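Penicillin binding protein 2X (PDB 5U47) probably acts as a division-associated transpeptidase that cross-links peptidoglycan strands in the septal cell wall and is acylated by beta-lactam antibiotics. Local coordinates at residues E664-A667 with G671-I674. The protein carries 1 engineered substitution. Numbering follows the deposited sequence.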
ATOM      1  N   GLU A 664      -4.955   9.143 -29.963  1.00 27.31           N
ATOM      2  CA  GLU A 664      -5.715   8.810 -31.194  1.00 28.83           C
ATOM      3  C   GLU A 664      -7.027   8.075 -30.897  1.00 27.66           C
ATOM      4  O   GLU A 664      -8.050   8.347 -31.519  1.00 27.13           O
ATOM      5  CB  GLU A 664      -4.883   7.944 -32.152  1.00 33.32           C
ATOM      6  CG  GLU A 664      -3.689   8.647 -32.791  1.00 37.53           C
ATOM      7  CD  GLU A 664      -2.958   7.779 -33.815  1.00 46.05           C
ATOM      8  OE1 GLU A 664      -1.705   7.745 -33.797  1.00 53.12           O
ATOM      9  OE2 GLU A 664      -3.634   7.114 -34.638  1.00 58.43           O
ATOM     10  N   THR A 665      -6.986   7.133 -29.961  1.00 26.13           N
ATOM     11  CA  THR A 665      -8.167   6.362 -29.607  1.00 26.60           C
ATOM     12  C   THR A 665      -9.219   7.297 -29.006  1.00 26.80           C
ATOM     13  O   THR A 665     -10.376   7.289 -29.411  1.00 27.85           O
ATOM     14  CB  THR A 665      -7.829   5.239 -28.618  1.00 26.33           C
ATOM     15  OG1 THR A 665      -6.861   4.366 -29.217  1.00 27.26           O
ATOM     16  CG2 THR A 665      -9.065   4.444 -28.251  1.00 26.54           C
ATOM     17  N   PHE A 666      -8.787   8.106 -28.052  1.00 26.69           N
ATOM     18  CA  PHE A 666      -9.636   9.095 -27.417  1.00 26.40           C
ATOM     19  C   PHE A 666     -10.280  10.041 -28.423  1.00 28.03           C
ATOM     20  O   PHE A 666     -11.488  10.336 -28.346  1.00 29.48           O
ATOM     21  CB  PHE A 666      -8.794   9.910 -26.408  1.00 26.49           C
ATOM     22  CG  PHE A 666      -9.399  11.236 -26.057  1.00 26.30           C
ATOM     23  CD1 PHE A 666     -10.587  11.307 -25.352  1.00 27.55           C
ATOM     24  CD2 PHE A 666      -8.806  12.416 -26.480  1.00 27.66           C
ATOM     25  CE1 PHE A 666     -11.169  12.540 -25.058  1.00 28.11           C
ATOM     26  CE2 PHE A 666      -9.371  13.655 -26.179  1.00 28.25           C
ATOM     27  CZ  PHE A 666     -10.556  13.710 -25.471  1.00 28.32           C
ATOM     28  N   ALA A 667      -9.469  10.518 -29.365  1.00 27.92           N
ATOM     29  CA  ALA A 667      -9.937  11.480 -30.348  1.00 30.28           C
ATOM     30  C   ALA A 667     -10.990  10.861 -31.249  1.00 31.68           C
ATOM     31  O   ALA A 667     -11.969  11.512 -31.610  1.00 31.84           O
ATOM     32  CB  ALA A 667      -8.773  12.005 -31.167  1.00 29.97           C
ATOM     33  N   GLY A 671     -14.638  12.206 -31.395  1.00 35.05           N
ATOM     34  CA  GLY A 671     -14.706  13.009 -32.608  1.00 35.65           C
ATOM     35  C   GLY A 671     -13.985  14.339 -32.542  1.00 36.23           C
ATOM     36  O   GLY A 671     -14.509  15.346 -32.983  1.00 36.55           O
ATOM     37  N   ILE A 672     -12.775  14.339 -31.993  1.00 35.70           N
ATOM     38  CA  ILE A 672     -11.981  15.551 -31.876  1.00 36.03           C
ATOM     39  C   ILE A 672     -10.824  15.452 -32.855  1.00 35.76           C
ATOM     40  O   ILE A 672     -10.205  14.401 -32.976  1.00 35.09           O
ATOM     41  CB  ILE A 672     -11.455  15.712 -30.439  1.00 36.62           C
ATOM     42  CG1 ILE A 672     -12.636  15.885 -29.482  1.00 37.15           C
ATOM     43  CG2 ILE A 672     -10.480  16.882 -30.343  1.00 36.10           C
ATOM     44  CD1 ILE A 672     -12.241  15.854 -28.024  1.00 38.66           C
ATOM     45  N   LYS A 673     -10.547  16.546 -33.553  1.00 32.99           N
ATOM     46  CA  LYS A 673      -9.447  16.621 -34.520  1.00 35.82           C
ATOM     47  C   LYS A 673      -8.154  16.981 -33.798  1.00 32.24           C
ATOM     48  O   LYS A 673      -8.058  18.052 -33.202  1.00 32.82           O
ATOM     49  CB  LYS A 673      -9.766  17.699 -35.559  1.00 41.27           C
ATOM     50  CG  LYS A 673      -8.658  18.064 -36.533  1.00 47.66           C
ATOM     51  CD  LYS A 673      -8.492  17.061 -37.658  1.00 54.17           C
ATOM     52  CE  LYS A 673      -7.473  17.556 -38.683  1.00 58.49           C
ATOM     53  NZ  LYS A 673      -6.088  17.594 -38.125  1.00 60.12           N
ATOM     54  N   ILE A 674      -7.155  16.108 -33.879  1.00 30.01           N
ATOM     55  CA  ILE A 674      -5.871  16.345 -33.217  1.00 27.52           C
ATOM     56  C   ILE A 674      -4.783  16.721 -34.208  1.00 27.34           C
ATOM     57  O   ILE A 674      -4.644  16.100 -35.244  1.00 28.40           O
ATOM     58  CB  ILE A 674      -5.366  15.097 -32.431  1.00 27.28           C
ATOM     59  CG1 ILE A 674      -6.389  14.635 -31.388  1.00 26.26           C
ATOM     60  CG2 ILE A 674      -4.035  15.409 -31.742  1.00 25.61           C
ATOM     61  CD1 ILE A 674      -6.633  15.635 -30.279  1.00 26.22           C
TER
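Ala-667 and Ile-672, whose CA atoms lie 4.8 Å apart, are joined by a backbone hydrogen bond from Ile-672 N to Ala-667 O, 3.0 Å long with an N-H...O angle of 158°. Gly-671, between the helix and this bond, has left the helical conformation with a positive phi of 61°. With two bonds back into the last turn, this is a Schellman motif, which ends helix 660-670 and leads the chain through Gly-671 and Ile-672 into strand 673-677.

Next to that turn, the methyl of Ala-667 is wedged against the outgoing chain: its CB is 3.3 Å from the backbone O of Ile-672 and 3.6 Å from Ile-674 CG1. Within the C-terminal PASTA domain, the pair joins the helix to an outer strand of the three-stranded sheet, where 673-677 runs parallel to 700-706. The CB atoms of Ile-672 and Ile-674 point toward the helix, while that of Lys-673 between them points away from it; the backbone of Lys-673 is hydrogen-bonded to Lys-699 and Ile-701.

One residue before Ala-667, Phe-666 reaches Ile-672, just ahead of the strand, with the far end of its ring. Its CG stands anti to the backbone N (chi1 159°), and CZ meets the CD1 methyl of Ile-672 at 3.7 Å, the two side chains approaching at a slant. Ile-672 gets there by a fully extended CG1 branch, which carries CD1 out to the ring. The same ring also packs on Leu-652, Met-655 and Leu-695, and both isoleucines rest on Ile-701 of the neighbouring strand.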